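Local coordinates for protein transcriptional regulator (Pyrococcus horikoshii, PDB 1UDD) that is an all-helical protein of the TenA/THI-4/PQQC family, called a transcriptional regulator, whose chain takes its place in an assembly of four, at residues L172-V175 and G176-K180; M1-I5 and T6-R10; A64-P67 and L68-L72; V27-S31 and G32-L36; V82-E85 and N86-L90. All coordinates share one frame; numbering follows the deposited sequence.

Contact 1: residues L172-V175 and G176-K180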
# COMPACT_ATOMS: atom_id res chain seq x y z
N LEU A 172 -22.39 11.54 -17.55
CA LEU A 172 -22.65 12.72 -16.75
C LEU A 172 -23.11 12.35 -15.35
O LEU A 172 -22.77 13.03 -14.38
CB LEU A 172 -23.72 13.58 -17.42
CG LEU A 172 -23.31 14.30 -18.70
CD1 LEU A 172 -24.50 15.09 -19.25
CD2 LEU A 172 -22.15 15.24 -18.39
N ASN A 173 -23.89 11.28 -15.24
CA ASN A 173 -24.38 10.87 -13.94
C ASN A 173 -23.26 10.27 -13.10
O ASN A 173 -23.26 10.42 -11.89
CB ASN A 173 -25.55 9.89 -14.10
CG ASN A 173 -26.86 10.60 -14.43
OD1 ASN A 173 -27.87 9.96 -14.73
ND2 ASN A 173 -26.84 11.93 -14.37
N LEU A 174 -22.32 9.60 -13.76
CA LEU A 174 -21.17 9.00 -13.08
C LEU A 174 -20.31 10.10 -12.46
O LEU A 174 -19.93 10.03 -11.29
CB LEU A 174 -20.33 8.18 -14.07
CG LEU A 174 -18.94 7.77 -13.56
CD1 LEU A 174 -19.09 6.93 -12.29
CD2 LEU A 174 -18.18 7.00 -14.63
N VAL A 175 -19.98 11.11 -13.25
CA VAL A 175 -19.18 12.22 -12.72
C VAL A 175 -19.96 12.87 -11.57
O VAL A 175 -19.39 13.22 -10.53
CB VAL A 175 -18.90 13.28 -13.80
CG1 VAL A 175 -18.00 14.37 -13.24
CG2 VAL A 175 -18.27 12.62 -15.02
N GLY A 176 -21.27 13.01 -11.76
CA GLY A 176 -22.11 13.60 -10.74
C GLY A 176 -21.95 12.84 -9.44
O GLY A 176 -21.73 13.44 -8.38
N ARG A 177 -22.05 11.52 -9.52
CA ARG A 177 -21.89 10.67 -8.34
C ARG A 177 -20.51 10.81 -7.70
O ARG A 177 -20.39 10.79 -6.47
CB ARG A 177 -22.11 9.19 -8.69
CG ARG A 177 -23.55 8.72 -8.47
CD ARG A 177 -24.10 8.07 -9.72
NE ARG A 177 -23.24 6.99 -10.18
CZ ARG A 177 -23.22 6.55 -11.44
NH1 ARG A 177 -24.02 7.09 -12.35
NH2 ARG A 177 -22.40 5.56 -11.78
N LEU A 178 -19.46 10.91 -8.51
CA LEU A 178 -18.13 11.05 -7.94
C LEU A 178 -18.06 12.36 -7.15
O LEU A 178 -17.48 12.41 -6.06
CB LEU A 178 -17.05 11.02 -9.03
CG LEU A 178 -16.85 9.64 -9.69
CD1 LEU A 178 -15.77 9.70 -10.74
CD2 LEU A 178 -16.48 8.61 -8.64
N ARG A 179 -18.67 13.41 -7.68
CA ARG A 179 -18.67 14.70 -7.00
C ARG A 179 -19.51 14.67 -5.73
O ARG A 179 -19.18 15.34 -4.74
CB ARG A 179 -19.16 15.82 -7.94
CG ARG A 179 -18.13 16.17 -9.01
CD ARG A 179 -18.26 17.60 -9.55
NE ARG A 179 -19.12 17.68 -10.73
CZ ARG A 179 -20.43 17.50 -10.69
NH1 ARG A 179 -21.00 17.23 -9.53
NH2 ARG A 179 -21.16 17.54 -11.80
N LYS A 180 -20.59 13.88 -5.74
CA LYS A 180 -21.45 13.79 -4.57
C LYS A 180 -20.70 13.13 -3.43
O LYS A 180 -20.79 13.56 -2.28
CB LYS A 180 -22.71 12.98 -4.89
CG LYS A 180 -23.55 12.68 -3.66
CD LYS A 180 -24.84 11.96 -4.04
CE LYS A 180 -25.76 11.75 -2.84
NZ LYS A 180 -27.09 11.24 -3.26

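Contact 2: residues M1-I5 and T6-R10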
# COMPACT_ATOMS: atom_id res chain seq x y z
N MET A 1 -21.55 32.10 2.32
CA MET A 1 -22.50 31.13 2.92
C MET A 1 -22.12 29.73 2.47
O MET A 1 -22.94 28.80 2.48
CB MET A 1 -23.93 31.47 2.50
CG MET A 1 -24.07 31.93 1.05
SD MET A 1 -25.42 31.07 0.16
CE MET A 1 -26.88 31.88 0.89
N ARG A 2 -20.87 29.60 2.06
CA ARG A 2 -20.28 28.33 1.62
C ARG A 2 -20.85 27.57 0.43
O ARG A 2 -21.99 27.12 0.44
CB ARG A 2 -20.20 27.35 2.81
CG ARG A 2 -19.26 27.79 3.92
CD ARG A 2 -18.46 26.61 4.46
NE ARG A 2 -19.30 25.58 5.06
CZ ARG A 2 -19.49 25.43 6.37
NH1 ARG A 2 -18.90 26.25 7.24
NH2 ARG A 2 -20.28 24.46 6.82
N VAL A 3 -20.03 27.42 -0.60
CA VAL A 3 -20.41 26.66 -1.79
C VAL A 3 -19.86 25.26 -1.49
O VAL A 3 -19.26 25.05 -0.44
CB VAL A 3 -19.75 27.23 -3.05
CG1 VAL A 3 -20.30 28.64 -3.31
CG2 VAL A 3 -18.23 27.26 -2.89
N MET A 4 -20.08 24.29 -2.37
CA MET A 4 -19.59 22.93 -2.12
C MET A 4 -18.09 22.78 -2.36
O MET A 4 -17.44 23.62 -2.99
CB MET A 4 -20.32 21.92 -3.01
CG MET A 4 -21.81 21.77 -2.77
SD MET A 4 -22.44 20.49 -3.90
CE MET A 4 -24.19 20.49 -3.53
N ILE A 5 -17.53 21.67 -1.87
CA ILE A 5 -16.12 21.38 -2.07
C ILE A 5 -15.78 21.34 -3.57
O ILE A 5 -14.82 21.99 -3.99
CB ILE A 5 -15.77 20.02 -1.44
CG1 ILE A 5 -16.00 20.10 0.07
CG2 ILE A 5 -14.34 19.62 -1.79
CD1 ILE A 5 -15.67 18.81 0.81
N THR A 6 -16.55 20.61 -4.38
CA THR A 6 -16.26 20.55 -5.81
C THR A 6 -16.47 21.91 -6.50
O THR A 6 -15.88 22.16 -7.55
CB THR A 6 -17.08 19.44 -6.54
OG1 THR A 6 -18.49 19.65 -6.37
CG2 THR A 6 -16.70 18.05 -5.99
N ASP A 7 -17.31 22.77 -5.92
CA ASP A 7 -17.51 24.11 -6.47
C ASP A 7 -16.16 24.83 -6.33
O ASP A 7 -15.66 25.44 -7.26
CB ASP A 7 -18.58 24.88 -5.68
CG ASP A 7 -20.00 24.36 -5.93
OD1 ASP A 7 -20.28 23.84 -7.03
OD2 ASP A 7 -20.84 24.49 -5.03
N LYS A 8 -15.58 24.74 -5.14
CA LYS A 8 -14.28 25.36 -4.87
C LYS A 8 -13.17 24.81 -5.74
O LYS A 8 -12.30 25.55 -6.17
CB LYS A 8 -13.92 25.16 -3.39
CG LYS A 8 -14.84 25.90 -2.45
CD LYS A 8 -14.86 25.28 -1.07
CE LYS A 8 -13.70 25.70 -0.20
NZ LYS A 8 -13.82 25.04 1.15
N LEU A 9 -13.18 23.50 -5.98
CA LEU A 9 -12.15 22.88 -6.80
C LEU A 9 -12.21 23.43 -8.22
O LEU A 9 -11.16 23.70 -8.83
CB LEU A 9 -12.31 21.35 -6.81
CG LEU A 9 -12.25 20.65 -5.43
CD1 LEU A 9 -12.39 19.14 -5.59
CD2 LEU A 9 -10.92 20.97 -4.75
N ARG A 10 -13.42 23.58 -8.74
CA ARG A 10 -13.61 24.14 -10.09
C ARG A 10 -13.17 25.62 -10.02
O ARG A 10 -12.40 26.11 -10.85
CB ARG A 10 -15.09 24.04 -10.49
CG ARG A 10 -15.44 24.55 -11.89
CD ARG A 10 -14.94 23.62 -13.01
NE ARG A 10 -15.57 23.97 -14.28
CZ ARG A 10 -15.04 24.80 -15.18
NH1 ARG A 10 -13.86 25.35 -14.98
NH2 ARG A 10 -15.75 25.12 -16.26

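Contact 3: residues A64-P67 and L68-L72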
# COMPACT_ATOMS: atom_id res chain seq x y z
N ALA A 64 -11.70 1.51 1.02
CA ALA A 64 -13.02 2.02 1.26
C ALA A 64 -13.89 1.10 2.10
O ALA A 64 -13.63 -0.09 2.25
CB ALA A 64 -13.69 2.32 -0.07
N GLU A 65 -14.94 1.68 2.66
CA GLU A 65 -15.90 0.92 3.44
C GLU A 65 -16.95 0.40 2.46
O GLU A 65 -17.10 0.93 1.35
CB GLU A 65 -16.58 1.83 4.48
CG GLU A 65 -15.84 1.97 5.80
CD GLU A 65 -15.78 0.65 6.58
OE1 GLU A 65 -15.01 -0.26 6.18
OE2 GLU A 65 -16.52 0.51 7.58
N TYR A 66 -17.65 -0.65 2.85
CA TYR A 66 -18.71 -1.19 2.02
C TYR A 66 -19.92 -0.30 2.32
O TYR A 66 -20.08 0.16 3.45
CB TYR A 66 -18.99 -2.64 2.40
CG TYR A 66 -20.11 -3.27 1.62
CD1 TYR A 66 -21.43 -3.21 2.08
CD2 TYR A 66 -19.87 -3.87 0.38
CE1 TYR A 66 -22.48 -3.72 1.32
CE2 TYR A 66 -20.92 -4.38 -0.39
CZ TYR A 66 -22.22 -4.30 0.09
OH TYR A 66 -23.26 -4.79 -0.65
N PRO A 67 -20.79 -0.04 1.33
CA PRO A 67 -20.82 -0.46 -0.07
C PRO A 67 -20.02 0.39 -1.06
O PRO A 67 -19.97 0.06 -2.25
CB PRO A 67 -22.30 -0.41 -0.40
CG PRO A 67 -22.70 0.86 0.30
CD PRO A 67 -22.04 0.67 1.67
N LEU A 68 -19.42 1.48 -0.61
CA LEU A 68 -18.66 2.32 -1.52
C LEU A 68 -17.56 1.50 -2.21
O LEU A 68 -17.27 1.70 -3.39
CB LEU A 68 -18.04 3.52 -0.80
CG LEU A 68 -17.13 4.41 -1.67
CD1 LEU A 68 -17.83 4.79 -2.96
CD2 LEU A 68 -16.74 5.66 -0.89
N MET A 69 -16.96 0.59 -1.46
CA MET A 69 -15.90 -0.27 -2.00
C MET A 69 -16.42 -1.05 -3.22
O MET A 69 -15.70 -1.23 -4.21
CB MET A 69 -15.44 -1.25 -0.93
CG MET A 69 -14.53 -2.33 -1.47
SD MET A 69 -14.85 -3.89 -0.63
CE MET A 69 -14.07 -3.52 0.94
N ALA A 70 -17.65 -1.53 -3.13
CA ALA A 70 -18.23 -2.30 -4.23
C ALA A 70 -18.49 -1.40 -5.43
O ALA A 70 -18.25 -1.80 -6.57
CB ALA A 70 -19.54 -2.96 -3.77
N GLU A 71 -18.97 -0.18 -5.17
CA GLU A 71 -19.25 0.81 -6.20
C GLU A 71 -17.95 1.13 -6.93
O GLU A 71 -17.92 1.28 -8.15
CB GLU A 71 -19.82 2.08 -5.57
CG GLU A 71 -20.43 3.07 -6.54
CD GLU A 71 -20.93 4.35 -5.87
OE1 GLU A 71 -21.42 4.28 -4.73
OE2 GLU A 71 -20.85 5.43 -6.51
N LEU A 72 -16.86 1.22 -6.18
CA LEU A 72 -15.56 1.54 -6.78
C LEU A 72 -14.90 0.39 -7.53
O LEU A 72 -14.29 0.61 -8.59
CB LEU A 72 -14.62 2.08 -5.70
CG LEU A 72 -14.51 3.61 -5.55
CD1 LEU A 72 -15.73 4.31 -6.12
CD2 LEU A 72 -14.30 3.96 -4.08

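Contact 4: residues V27-S31 and G32-L36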
# COMPACT_ATOMS: atom_id res chain seq x y z
N VAL A 27 -9.28 21.47 -29.10
CA VAL A 27 -10.07 22.26 -30.04
C VAL A 27 -10.13 21.60 -31.41
O VAL A 27 -11.20 21.50 -32.01
CB VAL A 27 -9.50 23.68 -30.20
CG1 VAL A 27 -10.32 24.45 -31.22
CG2 VAL A 27 -9.52 24.40 -28.87
N GLN A 28 -8.99 21.12 -31.89
CA GLN A 28 -8.97 20.49 -33.21
C GLN A 28 -9.66 19.13 -33.25
O GLN A 28 -10.23 18.75 -34.28
CB GLN A 28 -7.54 20.36 -33.71
CG GLN A 28 -6.97 21.68 -34.19
CD GLN A 28 -5.57 21.54 -34.71
OE1 GLN A 28 -5.23 20.56 -35.37
NE2 GLN A 28 -4.74 22.54 -34.44
N LEU A 29 -9.62 18.41 -32.14
CA LEU A 29 -10.25 17.09 -32.10
C LEU A 29 -11.75 17.28 -32.20
O LEU A 29 -12.42 16.55 -32.93
CB LEU A 29 -9.91 16.37 -30.78
CG LEU A 29 -9.91 14.83 -30.75
CD1 LEU A 29 -9.79 14.37 -29.30
CD2 LEU A 29 -11.16 14.26 -31.38
N TYR A 30 -12.29 18.25 -31.47
CA TYR A 30 -13.72 18.49 -31.47
C TYR A 30 -14.23 19.21 -32.72
O TYR A 30 -15.38 19.02 -33.11
CB TYR A 30 -14.15 19.24 -30.20
CG TYR A 30 -14.35 18.33 -29.00
CD1 TYR A 30 -13.26 17.83 -28.28
CD2 TYR A 30 -15.63 17.91 -28.63
CE1 TYR A 30 -13.45 16.93 -27.22
CE2 TYR A 30 -15.82 17.02 -27.58
CZ TYR A 30 -14.73 16.53 -26.88
OH TYR A 30 -14.95 15.61 -25.87
N SER A 31 -13.39 20.02 -33.34
CA SER A 31 -13.83 20.72 -34.55
C SER A 31 -13.78 19.74 -35.72
O SER A 31 -14.58 19.83 -36.64
CB SER A 31 -12.93 21.91 -34.85
OG SER A 31 -11.63 21.47 -35.23
N GLY A 32 -12.83 18.81 -35.68
CA GLY A 32 -12.68 17.83 -36.73
C GLY A 32 -11.45 18.10 -37.56
O GLY A 32 -11.19 17.44 -38.57
N THR A 33 -10.68 19.08 -37.12
CA THR A 33 -9.46 19.50 -37.80
C THR A 33 -8.20 18.73 -37.42
O THR A 33 -7.20 18.74 -38.15
CB THR A 33 -9.25 21.01 -37.53
OG1 THR A 33 -10.13 21.76 -38.37
CG2 THR A 33 -7.82 21.43 -37.78
N LEU A 34 -8.23 18.05 -36.28
CA LEU A 34 -7.06 17.30 -35.84
C LEU A 34 -6.58 16.29 -36.89
O LEU A 34 -7.38 15.55 -37.46
CB LEU A 34 -7.37 16.57 -34.52
CG LEU A 34 -6.13 15.94 -33.87
CD1 LEU A 34 -5.28 17.05 -33.29
CD2 LEU A 34 -6.54 14.94 -32.78
N PRO A 35 -5.27 16.27 -37.16
CA PRO A 35 -4.73 15.32 -38.14
C PRO A 35 -4.84 13.91 -37.55
O PRO A 35 -4.30 13.64 -36.48
CB PRO A 35 -3.28 15.77 -38.30
CG PRO A 35 -3.35 17.25 -38.02
CD PRO A 35 -4.26 17.30 -36.82
N LEU A 36 -5.54 13.03 -38.26
CA LEU A 36 -5.76 11.66 -37.81
C LEU A 36 -4.53 10.99 -37.21
O LEU A 36 -4.66 10.06 -36.42
CB LEU A 36 -6.29 10.81 -38.96
CG LEU A 36 -6.86 9.44 -38.59
CD1 LEU A 36 -7.95 9.62 -37.55
CD2 LEU A 36 -7.42 8.75 -39.83

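Contact 5: residues V82-E85 and N86-L90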
# COMPACT_ATOMS: atom_id res chain seq x y z
N VAL A 82 -15.43 -3.65 -20.10
CA VAL A 82 -16.30 -2.95 -21.03
C VAL A 82 -15.49 -1.92 -21.82
O VAL A 82 -15.59 -1.86 -23.05
CB VAL A 82 -17.42 -2.21 -20.29
CG1 VAL A 82 -18.34 -1.52 -21.28
CG2 VAL A 82 -18.20 -3.17 -19.40
N GLU A 83 -14.70 -1.11 -21.12
CA GLU A 83 -13.91 -0.06 -21.75
C GLU A 83 -12.74 -0.55 -22.60
O GLU A 83 -12.36 0.11 -23.56
CB GLU A 83 -13.40 0.94 -20.70
CG GLU A 83 -14.51 1.73 -20.04
CD GLU A 83 -15.46 2.34 -21.05
OE1 GLU A 83 -14.99 3.10 -21.92
OE2 GLU A 83 -16.67 2.06 -20.98
N VAL A 84 -12.15 -1.68 -22.23
CA VAL A 84 -11.07 -2.22 -23.04
C VAL A 84 -11.71 -2.68 -24.35
O VAL A 84 -11.12 -2.54 -25.43
CB VAL A 84 -10.37 -3.40 -22.34
CG1 VAL A 84 -9.61 -4.23 -23.36
CG2 VAL A 84 -9.42 -2.88 -21.28
N GLU A 85 -12.93 -3.21 -24.27
CA GLU A 85 -13.65 -3.66 -25.46
C GLU A 85 -13.94 -2.49 -26.39
O GLU A 85 -13.76 -2.60 -27.61
CB GLU A 85 -14.95 -4.36 -25.08
CG GLU A 85 -14.73 -5.79 -24.59
CD GLU A 85 -16.00 -6.45 -24.08
OE1 GLU A 85 -16.98 -6.55 -24.86
OE2 GLU A 85 -16.02 -6.88 -22.90
N ASN A 86 -14.40 -1.37 -25.82
CA ASN A 86 -14.69 -0.17 -26.59
C ASN A 86 -13.39 0.38 -27.17
O ASN A 86 -13.34 0.78 -28.32
CB ASN A 86 -15.32 0.90 -25.72
CG ASN A 86 -16.69 0.52 -25.22
OD1 ASN A 86 -17.53 0.05 -25.99
ND2 ASN A 86 -16.94 0.73 -23.94
N TYR A 87 -12.34 0.38 -26.35
CA TYR A 87 -11.04 0.88 -26.76
C TYR A 87 -10.53 0.06 -27.93
O TYR A 87 -9.93 0.61 -28.86
CB TYR A 87 -10.07 0.80 -25.58
CG TYR A 87 -8.66 1.26 -25.87
CD1 TYR A 87 -8.38 2.57 -26.24
CD2 TYR A 87 -7.59 0.37 -25.71
CE1 TYR A 87 -7.06 2.99 -26.44
CE2 TYR A 87 -6.26 0.78 -25.91
CZ TYR A 87 -6.01 2.09 -26.28
OH TYR A 87 -4.70 2.47 -26.51
N VAL A 88 -10.76 -1.25 -27.89
CA VAL A 88 -10.32 -2.13 -28.97
C VAL A 88 -11.07 -1.78 -30.26
O VAL A 88 -10.47 -1.74 -31.34
CB VAL A 88 -10.55 -3.62 -28.63
CG1 VAL A 88 -10.44 -4.49 -29.89
CG2 VAL A 88 -9.51 -4.07 -27.61
N LYS A 89 -12.37 -1.52 -30.15
CA LYS A 89 -13.19 -1.16 -31.31
C LYS A 89 -12.69 0.14 -31.92
O LYS A 89 -12.68 0.29 -33.15
CB LYS A 89 -14.67 -1.02 -30.93
CG LYS A 89 -15.33 -2.33 -30.55
CD LYS A 89 -16.84 -2.20 -30.40
CE LYS A 89 -17.46 -3.51 -29.91
NZ LYS A 89 -18.93 -3.42 -29.67
N LEU A 90 -12.29 1.08 -31.06
CA LEU A 90 -11.77 2.36 -31.52
C LEU A 90 -10.44 2.12 -32.22
O LEU A 90 -10.19 2.65 -33.31
CB LEU A 90 -11.57 3.32 -30.34
CG LEU A 90 -10.78 4.60 -30.60
CD1 LEU A 90 -11.40 5.41 -31.75
CD2 LEU A 90 -10.75 5.43 -29.31

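Contact 1: residues L172-V175 and G176-K180
Leu172, Asn173, Leu174 and Val175 each hand their carbonyl to the amide four residues on, so that Gly176, Arg177, Leu178 and Arg179 continue regular alpha helix. Of these four backbone hydrogen bonds, the one from Arg179 N to Val175 O measures 2.9 Å. Among the side chains, Arg177 does most of the reaching, folding back along the helix onto the preceding turn. Its second torsion (chi2 127°) brings CD to 3.3 Å from Asn173 O, and a further bend (chi3 55°) turns a face of the guanidinium over the backbone of Leu174, whose CA stands 3.5 Å above the plane and offset toward the rim. The two terminal nitrogens part company: NH1 comes within 3.6 Å of Asn173 CB, while NH2 lies 3.6 Å from Leu174 CD1, the side chains of Leu174 and Arg177 crossing at about a right angle. NH1 and Leu174 N are both donors and cannot bond. Leu178 leans on the carbonyl four residues back, its CG 3.5 Å from Leu174 O. The guanidinium of Arg179 has the carbonyl O of Val175 over one face. Beyond the two segments, Leu174 and Leu178 pack on Phe137, Val175 packs on Trp138, and Arg179 makes a cation-pi contact with the same tryptophan, which seats helix 169-183 against helix 126-146.

Contact 2: residues M1-I5 and T6-R10
Asp7 turns its carboxylate back toward Met4 through a first torsion that leaves CG beside its own backbone N (chi1 -72°), with OD2 the oxygen on the Met4 side. This is one half of a capping box: Met4 holds the N-cap position of helix 5-11, and the side chain three residues on accepts its amide. The bond from Met4 N to Asp7 OD2 is 2.8 Å long; it arrives on the anti side of the oxygen, 29° out of the carboxylate plane. Met4 has no polar side-chain hydroxyl or carboxylate to return the bond, so the box is only half made, and its extended chain leads away. Its carbonyl opens the helix, taking Lys8 N at 3.1 Å and, weakly, Asp7 N. A negative carboxylate at the start of a helix is also probably favoured by the helix dipole.

Just before the cap, Val3 bridges to the first turn where a hydrophobic staple would lie, although its partner is the aliphatic part of a lysine: Val3 CG2 rests 3.7 Å from Lys8 CG. Past that chain the charge of Lys8 makes a cation-pi contact with Tyr190. Thr6 bonds through OG1 to Asp183, while Ile5 packs on Ile182, Tyr190 and Leu193, so that the first helix is held by helices 169-183 and 190-213. Along its buried side Leu9 rides over the preceding turn, with Leu9 CG 3.2 Å from Ile5 O.

Contact 3: residues A64-P67 and L68-L72
A cis-proline turn carries the chain from helix 36-63 into helix 68-79, with Tyr66 and Pro67 at its corners, and the carbonyls of Glu65 and Pro67 are tied into the helix that follows. Tyr66, its CG anti to the backbone N (chi1 178°), lays its ring on the proline after it: Pro67 CB sits 3.7 Å above the centre of one face, the CH-pi placement familiar from aromatic residues ahead of a cis proline. Tyr66 CE2 also meets Ala70 CB at 3.9 Å, obliquely, so the ring leans on the first helical turn.

Two carbonyls start the helix. Glu65 O takes Met69 N at 2.8 Å, and Pro67 O takes Glu71 N at 3.1 Å nearly along the C=O axis, with a weak bond from Ala70 N besides. On the inner side of the turn Ala64 CB touches Met69 CB at 4.1 Å and Leu68 CG at 4.3 Å; the chain of Met69, bent at its second and third torsions, curls back until its CE is 3.7 Å from Ala64 O. That oxygen accepts a hydrogen bond from Arg55 of the second subunit, where Phe47 meets the Tyr66 ring edge-to-face.

The chemistry thus divides in two: Glu65 O and Pro67 O serve the helix start and Ala64 O the neighbouring chain, while the apolar groups of the turn join the loop, the helix and the subunit interface.

Contact 4: residues V27-S31 and G32-L36
Gln28 O is the tight point where helix 24-31 ends. Gly32 N binds it at 3.0 Å and Leu34 N at 2.9 Å, the two amides arriving from opposite faces of the carbonyl plane and neither on a lone pair; Thr33 N adds a weak bond. Gly32 makes this bend with a positive phi of 108°; at these backbone angles a CB would run into Ser31 O, so the position calls for glycine. Ser31 helps from within the last turn: its OG, held between the backbone N and the carbonyl carbon (chi1 68°), receives Thr33 N at 3.2 Å and closes an ST turn. Packing is close on the inner side as well, where Leu34 drops back against the helix and its CD2 reaches 3.9 Å from Leu29 CG. Leu29 passes this on to Tyr159 and Trp162 of helix 157-164, and Gln28 and Leu34 both meet Trp212 of helix 190-213.

The looser side is that of the exposed Thr33 and Pro35. The extended side chain of Gln28 lies across them in van der Waals contact, with its OE1 3.6 Å from Thr33 CG2 and 3.7 Å from Pro35 CD. Pro35 in turn occupies the N-cap position of helix 36-63, so the link between the two helices is very short. A helix closed by a glycine of positive phi, whose amide still bonds four residues back, is typical of the alpha-L C-cap.

Contact 5: residues V82-E85 and N86-L90
Asn86, Glu85 and Val84 lie at the middle of this helical stretch, each meeting a different neighbour along helix 82-93. Asn86 turns back over the first turn, with CG beside its backbone N (chi1 -67°). Its ND2 lies beside Val82 O at 3.1 Å, at an angle too poor for a bond, and makes a weak hydrogen bond to Glu83 OE2 at 3.3 Å, the carboxylate and amide planes being 50° apart. The same ND2 is 3.8 Å from Val82 CG1, the Val82 and Asn86 side chains running side by side and pointing the same way. Glu83 comes to the amide by a bend at its second torsion, and this loose polar link lies on the outer side of the helix.

Glu85 acts through its backbone more than through its charge. Its carbonyl accepts Lys89 N at 3.1 Å, and the lysine chain starts out over that oxygen, with Lys89 CG 3.3 Å from Glu85 O. The opposite charges do not touch: Glu85 OE1 and Lys89 NZ stay 6.1 Å apart, so any attraction is at most long-range.

Val84 forms the apolar side. Its CG1 meets Val88 CG2 at 4.3 Å, and Val88 CG2 presses close, 3.1 Å from Val84 O. The ring of Tyr87 leads away to helix 36-63, where its OH bonds to Val43 O, and Val84 packs on Leu50 and on Tyr66 of the second subunit. Polar residues along one side and Val84 and Val88 with the buried Tyr87 along another mark an amphipathic helix of an all-helical fold.

Overall arrangement
From the N terminus, contact 2 caps helix 5-11, contact 4 turns the end of helix 24-31 into helix 36-63, contact 3 closes the cis-proline loop between helices 36-63 and 68-79, contact 5 lies within helix 82-93, and contact 1 follows much later in helix 169-183. All are local and run in series; none nests in or crosses another. Contacts 1 and 2 meet in space, Arg179 CD lying 3.7 Å from Thr6 CB, which joins the first helix to helix 169-183. Contacts 3 and 4 stand on opposite sides of the chain's centre, their centres about 38 Å apart. Contacts 3 and 5 meet only between subunits, where Tyr66 packs on Val84 of the second copy.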